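Long-range contact in gamma-D-glutamyl-L-lysine dipeptidyl-peptidase (Bacillus cereus ATCC 10987, PDB 3H41), which probably cleaves gamma-D-glutamyl-L-lysine bonds in cell-wall murein peptides as a cysteine peptidase, releasing L-Ala-D-Glu: residues N58-Q63 against I205-S210. Sequence-based numbering, arbitrary orientation.
Sequences NKLETQ and IWAGTS. With DGL (D-glutamic acid), chain C; ALA (alanine), chain B.
Gln63 and Thr209 exchange two hydrogen bonds. The side-chain OE1 of Gln63 accepts from Thr209 N at 2.9 Å, and the donor is tilted 22° from the carbonyl plane. In return, Gln63 N donates to Thr209 OG1 at 3.2 Å, with a bent N-H...O angle of 141°. The Gln63 chain runs extended beyond CG (chi2 180°), which carries the amide past Ala207 O to the backbone of Thr209. Thr209 OG1 also donates to Ala207 O at 2.8 Å and is hydrogen-bonded to Arg233 NH2. The amide of Gln63 is held at both ends, since its NE2 is hydrogen-bonded to Thr17 OG1.

Two waters bridge the segments. One accepts from Trp206 NE1, in the plane of the indole, and donates to Asn58 OD1 and Leu60 O. The other donates to Gln63 OE1 and accepts from Ser210 OG, which is also hydrogen-bonded to Phe212 N.

Leu60 CB lies 3.5 Å from Ala207 CB, closer than usual van der Waals contact, and 4.0 Å from Trp206 CD1.

Bound alanine sits where the segments meet. Its N donates to Glu61 O at 2.7 Å, while its CB lies 3.5 Å above the indole plane of Trp206, on the same face as D-glutamate N; both are displaced toward the rim. The SH3-like domain and the NlpC/P60 catalytic domain thus jointly form the L-Ala end of this C40 peptidase's pocket, and Trp206 continues it to the D-Glu site.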
loop_
_atom_site.group_PDB
_atom_site.type_symbol
_atom_site.label_atom_id
_atom_site.label_comp_id
_atom_site.label_asym_id
_atom_site.label_seq_id
_atom_site.Cartn_x
_atom_site.Cartn_y
_atom_site.Cartn_z
ATOM N N ASN A 58 -1.564 -9.594 16.822
ATOM C CA ASN A 58 -2.636 -8.893 16.088
ATOM C C ASN A 58 -2.641 -7.375 16.318
ATOM O O ASN A 58 -3.598 -6.783 16.870
ATOM C CB ASN A 58 -3.985 -9.514 16.448
ATOM C CG ASN A 58 -5.119 -9.025 15.557
ATOM O OD1 ASN A 58 -4.928 -8.706 14.377
ATOM N ND2 ASN A 58 -6.323 -8.981 16.127
ATOM N N LYS A 59 -1.541 -6.752 15.929
ATOM C CA LYS A 59 -1.264 -5.360 16.276
ATOM C C LYS A 59 -1.635 -4.321 15.224
ATOM O O LYS A 59 -1.885 -3.176 15.594
ATOM C CB LYS A 59 0.194 -5.164 16.652
ATOM C CG LYS A 59 0.561 -5.791 17.991
ATOM C CD LYS A 59 -0.033 -4.954 19.149
ATOM C CE LYS A 59 -0.090 -5.754 20.446
ATOM N NZ LYS A 59 -1.284 -6.607 20.451
ATOM N N LEU A 60 -1.572 -4.697 13.951
ATOM C CA LEU A 60 -1.715 -3.777 12.816
ATOM C C LEU A 60 -2.923 -4.045 11.924
ATOM O O LEU A 60 -3.401 -5.171 11.786
ATOM C CB LEU A 60 -0.470 -3.831 11.937
ATOM C CG LEU A 60 0.884 -3.549 12.595
ATOM C CD1 LEU A 60 2.059 -3.542 11.555
ATOM C CD2 LEU A 60 0.881 -2.260 13.453
ATOM N N GLU A 61 -3.360 -2.978 11.269
ATOM C CA GLU A 61 -4.503 -3.010 10.378
ATOM C C GLU A 61 -4.097 -2.819 8.938
ATOM O O GLU A 61 -4.418 -3.640 8.097
ATOM C CB GLU A 61 -5.473 -1.902 10.777
ATOM C CG GLU A 61 -6.144 -2.123 12.120
ATOM C CD GLU A 61 -7.249 -3.173 12.073
ATOM O OE1 GLU A 61 -7.308 -4.004 11.124
ATOM O OE2 GLU A 61 -8.073 -3.160 13.011
ATOM N N THR A 62 -3.419 -1.705 8.657
ATOM C CA THR A 62 -3.048 -1.360 7.300
ATOM C C THR A 62 -2.042 -0.215 7.336
ATOM O O THR A 62 -1.626 0.213 8.395
ATOM C CB THR A 62 -4.269 -0.969 6.436
ATOM O OG1 THR A 62 -3.881 -0.881 5.045
ATOM C CG2 THR A 62 -4.894 0.345 6.935
ATOM N N GLN A 63 -1.636 0.253 6.177
ATOM C CA GLN A 63 -0.888 1.488 6.109
ATOM C C GLN A 63 -1.529 2.373 5.073
ATOM O O GLN A 63 -2.116 1.858 4.111
ATOM C CB GLN A 63 0.567 1.228 5.726
ATOM C CG GLN A 63 1.428 0.527 6.826
ATOM C CD GLN A 63 2.844 0.302 6.350
ATOM O OE1 GLN A 63 3.066 -0.046 5.173
ATOM N NE2 GLN A 63 3.823 0.544 7.232
ATOM N N ILE A 205 6.579 -6.954 5.511
ATOM C CA ILE A 205 6.151 -6.535 6.846
ATOM C C ILE A 205 4.617 -6.723 6.909
ATOM O O ILE A 205 3.914 -6.429 5.970
ATOM C CB ILE A 205 6.629 -5.091 7.183
ATOM C CG1 ILE A 205 6.562 -4.777 8.706
ATOM C CG2 ILE A 205 5.868 -4.059 6.382
ATOM C CD1 ILE A 205 7.568 -5.567 9.540
ATOM N N TRP A 206 4.123 -7.217 8.031
ATOM C CA TRP A 206 2.679 -7.326 8.262
ATOM C C TRP A 206 2.005 -5.966 8.106
ATOM O O TRP A 206 2.508 -4.956 8.565
ATOM C CB TRP A 206 2.424 -7.913 9.643
ATOM C CG TRP A 206 1.009 -8.253 9.991
ATOM C CD1 TRP A 206 0.253 -7.654 10.958
ATOM C CD2 TRP A 206 0.205 -9.306 9.452
ATOM N NE1 TRP A 206 -0.959 -8.247 11.049
ATOM C CE2 TRP A 206 -1.020 -9.288 10.155
ATOM C CE3 TRP A 206 0.403 -10.269 8.461
ATOM C CZ2 TRP A 206 -2.059 -10.156 9.863
ATOM C CZ3 TRP A 206 -0.612 -11.166 8.198
ATOM C CH2 TRP A 206 -1.826 -11.117 8.912
ATOM N N ALA A 207 0.853 -5.986 7.438
ATOM C CA ALA A 207 0.091 -4.802 7.133
ATOM C C ALA A 207 0.785 -3.839 6.154
ATOM O O ALA A 207 0.303 -2.761 5.925
ATOM C CB ALA A 207 -0.350 -4.033 8.485
ATOM N N GLY A 208 1.894 -4.241 5.546
ATOM C CA GLY A 208 2.705 -3.314 4.742
ATOM C C GLY A 208 1.928 -2.976 3.479
ATOM O O GLY A 208 1.408 -3.848 2.838
ATOM N N THR A 209 1.837 -1.689 3.142
ATOM C CA THR A 209 1.022 -1.243 2.046
ATOM C C THR A 209 1.772 -0.120 1.310
ATOM O O THR A 209 1.179 0.859 0.854
ATOM C CB THR A 209 -0.356 -0.758 2.553
ATOM O OG1 THR A 209 -0.782 -1.604 3.654
ATOM C CG2 THR A 209 -1.367 -0.789 1.395
ATOM N N SER A 210 3.084 -0.281 1.209
ATOM C CA SER A 210 3.933 0.737 0.571
ATOM C C SER A 210 5.270 0.131 0.083
ATOM O O SER A 210 5.634 -1.008 0.430
ATOM C CB SER A 210 4.179 1.869 1.551
ATOM O OG SER A 210 5.312 1.568 2.321
HETATM N N DGL C . -3.186 -9.030 6.061
HETATM C CA DGL C . -3.350 -10.463 5.803
HETATM C C DGL C . -4.537 -10.731 4.927
HETATM O O DGL C . -5.157 -11.802 4.989
HETATM C CB DGL C . -2.074 -11.028 5.157
HETATM C CG DGL C . -2.076 -12.560 4.993
HETATM C CD DGL C . -2.539 -13.357 6.211
HETATM O OE1 DGL C . -1.661 -13.954 6.861
HETATM O OE2 DGL C . -3.760 -13.447 6.515
HETATM O OXT DGL C . -4.878 -9.897 4.079
HETATM N N ALA B . -5.113 -6.111 7.222
HETATM C CA ALA B . -3.812 -6.902 7.080
HETATM C C ALA B . -4.107 -8.361 6.755
HETATM O O ALA B . -5.163 -8.886 7.136
HETATM C CB ALA B . -2.992 -6.835 8.366
HETATM O O HOH W 1 -2.948 -7.575 13.038
HETATM O O HOH W 2 5.535 -0.247 4.133
#